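Local coordinates for protein phenylalanine ammonia-lyase (Rhodosporidium toruloides, PDB 1Y2M) that catalyses the non-oxidative deamination of L-phenylalanine and L-tyrosine to trans-cinnamic and p-coumaric acid, working as a homotetramer built as a dimer of dimers, at residues B[385-389]-B[390-394]; B[595-598]-B[599-602]; B[625-628]-B[629-633]. All blocks are in the same frame, centred on the assembly; numbering follows the deposited sequence.

Overall arrangement
The three contacts illustrate how one long, mostly helical subunit uses neighbouring turns of helix for different ends. Contact 1 closes helix 368-391 on one side of the chain's centre; contacts 2 and 3 lie on the opposite side, their centres about 66 and 70 Å from that of contact 1. Contact 1 lies closer to the substrate site: the side chain of E389 is about 11 Å from that of N270, a probable cinnamate-binding residue, whereas the other two are remote from the annotated sites. Contacts 2 and 3, with centres about 9 Å apart, belong to consecutive helices, 593-611 and 619-646, that pack together: W597 CD2 meets A633 CB at 3.3 Å, and F601 lies against A629.

Contact 1: residues B[385-389]-B[390-394]; sequences VLTIE and AGQST
The carbonyl oxygen of I388 is held from both sides of its carbonyl plane, the hydroxyl of S393 above one side and the amide of Q392 above the other. S393 OG donates to I388 O over 2.7 Å, and Q392 N reaches the same I388 O at 3.0 Å with a bent N-H...O angle of 144°. The hydroxyl gets there because OG is set anti to the serine's own carbonyl carbon (chi1 -57°), and S393 OG also lies 3.5 Å from I388 CG2. Just upstream the helix is still regular, A390 N bonding to L386 O at 2.8 Å. The Q392 side chain, extended beyond CG, turns back across the last turn: its amide lies obliquely over I388 CG1, and Q392 OE1 comes 3.8 Å from T387 CG2. A water donates to both E389 O and S393 O, joining the last turn to the departing chain. The E389 carboxylate hydrogen-bonds to T272 and, across the interface, forms a salt bridge with R320 and a hydrogen bond with H322 of the second subunit. The whole is a helix C-terminus, where Q392 leaves helical geometry and a serine hydroxyl takes up a carbonyl of the final turn, beside a subunit interface.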
ATOM      1  N   VAL B 385      12.131 -22.571   0.106  1.00  8.34           N
ATOM      2  CA  VAL B 385      11.218 -22.519  -1.066  1.00  9.16           C
ATOM      3  C   VAL B 385      12.022 -22.391  -2.371  1.00  9.47           C
ATOM      4  O   VAL B 385      11.816 -23.134  -3.369  1.00  8.07           O
ATOM      5  CB  VAL B 385      10.178 -21.390  -0.888  1.00  8.54           C
ATOM      6  CG1 VAL B 385       9.376 -21.207  -2.143  1.00 13.91           C
ATOM      7  CG2 VAL B 385       9.332 -21.646   0.327  1.00 10.68           C
ATOM      8  N   LEU B 386      12.908 -21.403  -2.428  1.00  8.11           N
ATOM      9  CA  LEU B 386      13.640 -21.115  -3.658  1.00  9.67           C
ATOM     10  C   LEU B 386      14.609 -22.244  -3.971  1.00  8.94           C
ATOM     11  O   LEU B 386      14.892 -22.501  -5.144  1.00 11.18           O
ATOM     12  CB  LEU B 386      14.394 -19.795  -3.555  1.00 10.22           C
ATOM     13  CG  LEU B 386      13.586 -18.514  -3.632  1.00 11.79           C
ATOM     14  CD1 LEU B 386      14.479 -17.286  -3.652  1.00 11.93           C
ATOM     15  CD2 LEU B 386      12.707 -18.546  -4.887  1.00 12.99           C
ATOM     16  N   THR B 387      15.098 -22.955  -2.963  1.00  9.79           N
ATOM     17  CA  THR B 387      15.975 -24.081  -3.254  1.00  8.89           C
ATOM     18  C   THR B 387      15.233 -25.153  -4.073  1.00 10.06           C
ATOM     19  O   THR B 387      15.738 -25.701  -5.063  1.00 10.65           O
ATOM     20  CB  THR B 387      16.563 -24.681  -1.971  1.00  9.18           C
ATOM     21  OG1 THR B 387      17.418 -23.710  -1.343  1.00  8.99           O
ATOM     22  CG2 THR B 387      17.417 -25.905  -2.285  1.00 11.45           C
ATOM     23  N   ILE B 388      14.018 -25.467  -3.651  1.00  8.44           N
ATOM     24  CA  ILE B 388      13.187 -26.431  -4.409  1.00  7.37           C
ATOM     25  C   ILE B 388      12.867 -25.853  -5.777  1.00 10.72           C
ATOM     26  O   ILE B 388      12.945 -26.571  -6.803  1.00 10.61           O
ATOM     27  CB  ILE B 388      11.919 -26.790  -3.645  1.00  7.61           C
ATOM     28  CG1 ILE B 388      12.279 -27.698  -2.490  1.00  8.87           C
ATOM     29  CG2 ILE B 388      10.927 -27.527  -4.568  1.00 11.42           C
ATOM     30  CD1 ILE B 388      11.148 -28.042  -1.583  1.00 18.24           C
ATOM     31  N   GLU B 389      12.512 -24.565  -5.812  1.00 10.36           N
ATOM     32  CA  GLU B 389      12.057 -23.965  -7.076  1.00  8.77           C
ATOM     33  C   GLU B 389      13.190 -23.912  -8.090  1.00  9.64           C
ATOM     34  O   GLU B 389      13.010 -24.287  -9.239  1.00 12.64           O
ATOM     35  CB  GLU B 389      11.445 -22.578  -6.816  1.00 10.08           C
ATOM     36  CG  GLU B 389      10.802 -21.932  -8.027  1.00 12.52           C
ATOM     37  CD  GLU B 389       9.528 -22.578  -8.482  1.00 12.21           C
ATOM     38  OE1 GLU B 389       9.129 -23.563  -7.870  1.00 10.93           O
ATOM     39  OE2 GLU B 389       8.953 -22.066  -9.476  1.00 12.82           O
ATOM     40  N   ALA B 390      14.351 -23.435  -7.682  1.00  9.37           N
ATOM     41  CA  ALA B 390      15.486 -23.220  -8.588  1.00  9.96           C
ATOM     42  C   ALA B 390      16.204 -24.519  -8.881  1.00 10.80           C
ATOM     43  O   ALA B 390      16.676 -24.736  -9.995  1.00 14.99           O
ATOM     44  CB  ALA B 390      16.439 -22.225  -7.944  1.00 10.93           C
ATOM     45  N   GLY B 391      16.234 -25.419  -7.905  1.00 11.17           N
ATOM     46  CA  GLY B 391      17.063 -26.623  -7.997  1.00 11.06           C
ATOM     47  C   GLY B 391      16.478 -27.970  -8.268  1.00 11.60           C
ATOM     48  O   GLY B 391      17.199 -28.884  -8.677  1.00 12.23           O
ATOM     49  N   GLN B 392      15.176 -28.118  -7.991  1.00  8.97           N
ATOM     50  CA  GLN B 392      14.511 -29.397  -7.965  1.00 11.90           C
ATOM     51  C   GLN B 392      13.135 -29.372  -8.582  1.00 12.38           C
ATOM     52  O   GLN B 392      12.317 -30.205  -8.237  1.00 12.21           O
ATOM     53  CB  GLN B 392      14.325 -29.843  -6.514  1.00 13.66           C
ATOM     54  CG  GLN B 392      15.577 -29.887  -5.745  1.00 14.49           C
ATOM     55  CD  GLN B 392      15.345 -29.915  -4.247  1.00 15.51           C
ATOM     56  OE1 GLN B 392      15.995 -29.156  -3.509  1.00 25.32           O
ATOM     57  NE2 GLN B 392      14.478 -30.784  -3.801  1.00 14.37           N
ATOM     58  N   SER B 393      12.862 -28.449  -9.495  1.00 11.31           N
ATOM     59  CA  SER B 393      11.533 -28.372 -10.074  1.00  8.89           C
ATOM     60  C   SER B 393      11.562 -28.313 -11.587  1.00 12.15           C
ATOM     61  O   SER B 393      12.448 -27.731 -12.200  1.00 13.08           O
ATOM     62  CB  SER B 393      10.751 -27.169  -9.514  1.00  9.98           C
ATOM     63  OG  SER B 393      10.669 -27.228  -8.087  1.00 12.61           O
ATOM     64  N   THR B 394      10.552 -28.952 -12.157  1.00  7.88           N
ATOM     65  CA  THR B 394      10.189 -28.837 -13.560  1.00  9.25           C
ATOM     66  C   THR B 394       9.022 -27.875 -13.656  1.00 10.12           C
ATOM     67  O   THR B 394       7.969 -28.096 -13.026  1.00 10.11           O
ATOM     68  CB  THR B 394       9.771 -30.186 -14.146  1.00 11.03           C
ATOM     69  OG1 THR B 394      10.811 -31.159 -13.930  1.00 10.32           O
ATOM     70  CG2 THR B 394       9.501 -30.046 -15.613  1.00 14.43           C
TER
HETATM   71  O   HOH W   1      13.304 -24.936 -11.735  1.00 18.15           O

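Contact 2: residues B[595-598]-B[599-602]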
ATOM      1  N   PRO B 595      33.898  26.711  26.339  1.00 11.99           N
ATOM      2  CA  PRO B 595      32.775  26.903  27.291  1.00 12.50           C
ATOM      3  C   PRO B 595      32.270  25.615  27.953  1.00  8.48           C
ATOM      4  O   PRO B 595      31.748  25.702  29.067  1.00  9.82           O
ATOM      5  CB  PRO B 595      31.674  27.556  26.434  1.00 11.96           C
ATOM      6  CG  PRO B 595      31.984  27.135  25.024  1.00 10.82           C
ATOM      7  CD  PRO B 595      33.536  27.153  24.987  1.00 11.69           C
ATOM      8  N   ARG B 596      32.388  24.473  27.296  1.00  7.95           N
ATOM      9  CA  ARG B 596      31.991  23.205  27.875  1.00 11.00           C
ATOM     10  C   ARG B 596      32.692  22.965  29.190  1.00  8.87           C
ATOM     11  O   ARG B 596      32.085  22.585  30.175  1.00  8.42           O
ATOM     12  CB  ARG B 596      32.318  22.060  26.931  1.00 12.60           C
ATOM     13  CG  ARG B 596      31.664  20.771  27.406  1.00 11.34           C
ATOM     14  CD  ARG B 596      31.857  19.631  26.450  1.00 10.28           C
ATOM     15  NE  ARG B 596      31.031  18.479  26.817  1.00 11.39           N
ATOM     16  CZ  ARG B 596      31.107  17.323  26.184  1.00 15.25           C
ATOM     17  NH1 ARG B 596      31.943  17.198  25.163  1.00 19.97           N
ATOM     18  NH2 ARG B 596      30.352  16.320  26.544  1.00 18.48           N
ATOM     19  N   TRP B 597      34.007  23.130  29.186  1.00  8.84           N
ATOM     20  CA  TRP B 597      34.785  22.816  30.398  1.00 10.26           C
ATOM     21  C   TRP B 597      34.598  23.847  31.504  1.00 10.35           C
ATOM     22  O   TRP B 597      34.600  23.503  32.672  1.00 10.87           O
ATOM     23  CB  TRP B 597      36.254  22.574  30.049  1.00 11.25           C
ATOM     24  CG  TRP B 597      36.371  21.181  29.460  1.00 10.01           C
ATOM     25  CD1 TRP B 597      36.597  20.840  28.166  1.00 13.69           C
ATOM     26  CD2 TRP B 597      36.162  19.971  30.173  1.00 11.68           C
ATOM     27  NE1 TRP B 597      36.579  19.483  28.030  1.00 13.52           N
ATOM     28  CE2 TRP B 597      36.322  18.917  29.251  1.00 11.85           C
ATOM     29  CE3 TRP B 597      35.851  19.667  31.510  1.00 12.91           C
ATOM     30  CZ2 TRP B 597      36.179  17.577  29.627  1.00 13.60           C
ATOM     31  CZ3 TRP B 597      35.736  18.332  31.886  1.00 14.81           C
ATOM     32  CH2 TRP B 597      35.905  17.305  30.935  1.00 11.91           C
ATOM     33  N   HIS B 598      34.438  25.115  31.149  1.00 10.14           N
ATOM     34  CA  HIS B 598      34.123  26.114  32.139  1.00  9.96           C
ATOM     35  C   HIS B 598      32.743  25.874  32.736  1.00  9.31           C
ATOM     36  O   HIS B 598      32.570  26.033  33.928  1.00  8.93           O
ATOM     37  CB  HIS B 598      34.312  27.520  31.573  1.00  9.43           C
ATOM     38  CG  HIS B 598      35.752  27.879  31.435  1.00 13.39           C
ATOM     39  ND1 HIS B 598      36.533  28.259  32.508  1.00 15.61           N
ATOM     40  CD2 HIS B 598      36.575  27.853  30.363  1.00 15.18           C
ATOM     41  CE1 HIS B 598      37.773  28.453  32.105  1.00 17.77           C
ATOM     42  NE2 HIS B 598      37.824  28.228  30.807  1.00 15.51           N
ATOM     43  N   ASP B 599      31.795  25.465  31.912  1.00  7.91           N
ATOM     44  CA  ASP B 599      30.476  25.088  32.425  1.00  8.19           C
ATOM     45  C   ASP B 599      30.528  23.902  33.421  1.00  7.99           C
ATOM     46  O   ASP B 599      29.983  23.944  34.545  1.00  7.98           O
ATOM     47  CB  ASP B 599      29.549  24.792  31.233  1.00  7.24           C
ATOM     48  CG  ASP B 599      28.247  24.139  31.666  1.00 10.63           C
ATOM     49  OD1 ASP B 599      27.242  24.888  31.840  1.00 12.34           O
ATOM     50  OD2 ASP B 599      28.253  22.918  31.922  1.00  9.28           O
ATOM     51  N   ALA B 600      31.237  22.866  33.031  1.00  9.55           N
ATOM     52  CA  ALA B 600      31.330  21.663  33.885  1.00 10.07           C
ATOM     53  C   ALA B 600      31.928  21.952  35.255  1.00  9.64           C
ATOM     54  O   ALA B 600      31.408  21.530  36.305  1.00  8.39           O
ATOM     55  CB  ALA B 600      32.144  20.604  33.198  1.00  9.76           C
ATOM     56  N   PHE B 601      33.044  22.656  35.267  1.00  7.37           N
ATOM     57  CA  PHE B 601      33.675  23.009  36.528  1.00  7.62           C
ATOM     58  C   PHE B 601      32.955  24.083  37.315  1.00  6.75           C
ATOM     59  O   PHE B 601      33.140  24.150  38.540  1.00  8.44           O
ATOM     60  CB  PHE B 601      35.182  23.268  36.352  1.00  7.04           C
ATOM     61  CG  PHE B 601      35.953  21.995  36.242  1.00  7.49           C
ATOM     62  CD1 PHE B 601      36.235  21.285  37.407  1.00 11.72           C
ATOM     63  CD2 PHE B 601      36.321  21.444  35.009  1.00 10.52           C
ATOM     64  CE1 PHE B 601      36.888  20.084  37.382  1.00 12.17           C
ATOM     65  CE2 PHE B 601      36.990  20.241  34.975  1.00 10.26           C
ATOM     66  CZ  PHE B 601      37.279  19.544  36.177  1.00  9.69           C
ATOM     67  N   SER B 602      32.154  24.908  36.656  1.00  6.51           N
ATOM     68  CA  SER B 602      31.286  25.840  37.361  1.00  6.52           C
ATOM     69  C   SER B 602      30.291  25.044  38.205  1.00  9.18           C
ATOM     70  O   SER B 602      30.130  25.296  39.393  1.00  9.95           O
ATOM     71  CB  SER B 602      30.546  26.759  36.409  1.00  8.44           C
ATOM     72  OG  SER B 602      29.721  27.643  37.154  1.00 11.98           O
TER
HETATM   73  O   HOH W   2      29.829  21.050  30.609  1.00 10.40           O
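W597 and F601, one turn apart on helix 593-611, exemplify the i to i+4 pairing of aromatic side chains along an alpha-helix. Both carry CG anti to their own carbonyl carbon (chi1 -78° in each), so the two rings leave the backbone in the same sense and approach each other obliquely. W597 CE3 lies 3.7 Å from F601 CE2, an apolar contact between side chains that run at a slant to each other. The backbone underneath repeats the spacing: F601 N donates to W597 O at 3.1 Å in an almost straight bond (172°), and that oxygen also lies in the plane of the phenylalanine ring, at its edge. A600 CB fills in beside the indole, 4.2 Å from W597 CE3. Beyond the helix, F548 meets the indole edge-to-face and W625 meets the F601 ring likewise, so the pair belongs to an aromatic cluster between helices.

Another flank of the helix is polar. D599 swings CG anti to its backbone N (chi1 169°), and its carboxylate forms a salt bridge with R584, while R596, nearly fully extended, sends its guanidinium group to L585 O and T588. A water connects the two residues, donating to R596 O and, over 2.8 Å, to D599 OD2.

Contact 3: residues B[625-628]-B[629-633]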
ATOM      1  N   TRP B 625      40.670  27.032  41.483  1.00  8.08           N
ATOM      2  CA  TRP B 625      40.601  25.611  41.189  1.00  6.21           C
ATOM      3  C   TRP B 625      39.760  25.357  39.937  1.00  8.34           C
ATOM      4  O   TRP B 625      40.183  24.666  38.992  1.00  9.85           O
ATOM      5  CB  TRP B 625      40.019  24.875  42.391  1.00  5.79           C
ATOM      6  CG  TRP B 625      39.698  23.489  42.087  1.00  7.30           C
ATOM      7  CD1 TRP B 625      40.566  22.443  41.990  1.00 11.37           C
ATOM      8  CD2 TRP B 625      38.399  22.956  41.797  1.00  8.23           C
ATOM      9  NE1 TRP B 625      39.897  21.294  41.670  1.00 12.61           N
ATOM     10  CE2 TRP B 625      38.564  21.580  41.535  1.00 10.71           C
ATOM     11  CE3 TRP B 625      37.112  23.510  41.682  1.00 10.85           C
ATOM     12  CZ2 TRP B 625      37.504  20.754  41.223  1.00 14.05           C
ATOM     13  CZ3 TRP B 625      36.063  22.672  41.390  1.00 11.66           C
ATOM     14  CH2 TRP B 625      36.260  21.322  41.160  1.00 10.83           C
ATOM     15  N   LYS B 626      38.562  25.939  39.921  1.00  9.55           N
ATOM     16  CA  LYS B 626      37.651  25.826  38.788  1.00  7.74           C
ATOM     17  C   LYS B 626      38.326  26.197  37.450  1.00 10.75           C
ATOM     18  O   LYS B 626      38.217  25.503  36.444  1.00 10.95           O
ATOM     19  CB  LYS B 626      36.410  26.708  39.052  1.00  9.75           C
ATOM     20  CG  LYS B 626      35.395  26.748  37.914  1.00 15.09           C
ATOM     21  CD  LYS B 626      35.699  27.822  36.881  1.00 17.11           C
ATOM     22  CE  LYS B 626      34.519  28.027  35.929  1.00 15.95           C
ATOM     23  NZ  LYS B 626      34.697  29.227  35.047  1.00 16.54           N
ATOM     24  N   VAL B 627      39.013  27.331  37.451  1.00 10.45           N
ATOM     25  CA  VAL B 627      39.654  27.809  36.234  1.00 11.43           C
ATOM     26  C   VAL B 627      40.813  26.873  35.849  1.00 11.27           C
ATOM     27  O   VAL B 627      40.953  26.454  34.675  1.00 12.71           O
ATOM     28  CB  VAL B 627      40.094  29.271  36.380  1.00 11.73           C
ATOM     29  CG1 VAL B 627      40.949  29.675  35.203  1.00 13.74           C
ATOM     30  CG2 VAL B 627      38.861  30.187  36.456  1.00 13.07           C
ATOM     31  N   ALA B 628      41.647  26.520  36.822  1.00 10.98           N
ATOM     32  CA  ALA B 628      42.785  25.628  36.519  1.00 10.83           C
ATOM     33  C   ALA B 628      42.281  24.283  36.034  1.00  9.91           C
ATOM     34  O   ALA B 628      42.826  23.689  35.110  1.00  8.99           O
ATOM     35  CB  ALA B 628      43.659  25.449  37.726  1.00 12.36           C
ATOM     36  N   ALA B 629      41.207  23.775  36.631  1.00  8.51           N
ATOM     37  CA  ALA B 629      40.722  22.485  36.225  1.00  8.72           C
ATOM     38  C   ALA B 629      40.168  22.526  34.816  1.00 10.25           C
ATOM     39  O   ALA B 629      40.393  21.599  34.030  1.00 10.56           O
ATOM     40  CB  ALA B 629      39.706  21.996  37.194  1.00  9.46           C
ATOM     41  N   ALA B 630      39.395  23.568  34.502  1.00  8.20           N
ATOM     42  CA  ALA B 630      38.872  23.707  33.141  1.00  9.68           C
ATOM     43  C   ALA B 630      40.017  23.799  32.116  1.00 10.79           C
ATOM     44  O   ALA B 630      39.976  23.158  31.052  1.00  9.93           O
ATOM     45  CB  ALA B 630      37.975  24.896  33.040  1.00 10.19           C
ATOM     46  N   GLU B 631      41.025  24.626  32.413  1.00 10.91           N
ATOM     47  CA  GLU B 631      42.180  24.801  31.500  1.00 12.64           C
ATOM     48  C   GLU B 631      42.881  23.482  31.278  1.00 12.13           C
ATOM     49  O   GLU B 631      43.273  23.133  30.147  1.00 12.06           O
ATOM     50  CB  GLU B 631      43.147  25.870  32.023  1.00 12.82           C
ATOM     51  CG  GLU B 631      42.600  27.257  31.846  1.00 13.09           C
ATOM     52  CD  GLU B 631      43.451  28.293  32.536  1.00 24.49           C
ATOM     53  OE1 GLU B 631      44.383  27.895  33.290  1.00 30.76           O
ATOM     54  OE2 GLU B 631      43.178  29.510  32.353  1.00 33.91           O
ATOM     55  N   SER B 632      43.010  22.730  32.359  1.00 11.71           N
ATOM     56  CA  SER B 632      43.635  21.421  32.304  1.00 11.86           C
ATOM     57  C   SER B 632      42.843  20.482  31.395  1.00 12.07           C
ATOM     58  O   SER B 632      43.404  19.750  30.567  1.00 11.26           O
ATOM     59  CB  SER B 632      43.776  20.852  33.722  1.00 13.67           C
ATOM     60  OG  SER B 632      44.235  19.506  33.701  1.00 18.84           O
ATOM     61  N   ALA B 633      41.518  20.452  31.547  1.00 11.07           N
ATOM     62  CA  ALA B 633      40.676  19.605  30.705  1.00 11.47           C
ATOM     63  C   ALA B 633      40.710  20.005  29.220  1.00  8.12           C
ATOM     64  O   ALA B 633      40.727  19.145  28.322  1.00 11.90           O
ATOM     65  CB  ALA B 633      39.272  19.574  31.213  1.00 13.60           C
TER
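V627 and E631 run alongside each other in the same direction on helix 619-646, and mark the loose side of a helix whose other flank is packed close with alanine. E631 has CG anti to its carbonyl carbon (chi1 -74°) and stays extended beyond it, which lays the chain alongside the preceding turn. E631 CG passes 3.4 Å from V627 O, and the carboxylate atom E631 OE2 comes to 3.6 Å from V627 CG1. This is a van der Waals contact between a methyl and a carboxylate oxygen, on a glutamate that is solvent-exposed and a valine that is only partly covered.

The tight side is built from small residues. A629 N donates to W625 O at 2.7 Å, arriving nearly along the C=O axis, and A629 CB sits 3.3 Å from that same W625 O. A630 does much the same one residue on, though its N-H comes in tilted from the carbonyl plane of K626, and A630 CB lies 3.5 Å from K626 O. With methyl groups alone on these buried positions, neighbouring helices can come close: H598 of helix 593-611 lies on A630, and F548 of helix 506-560 touches S632 and A633. W625 adds a large flat group at the start of the segment, its indole meeting H559 edge-to-face and also the ring of F560, while K626 NZ is probably hydrogen-bonded to H598 ND1.

The arrangement is that of a helix packed in a helical bundle, with an alanine-lined buried face turned to its neighbours and a more open side occupied by V627 and E631.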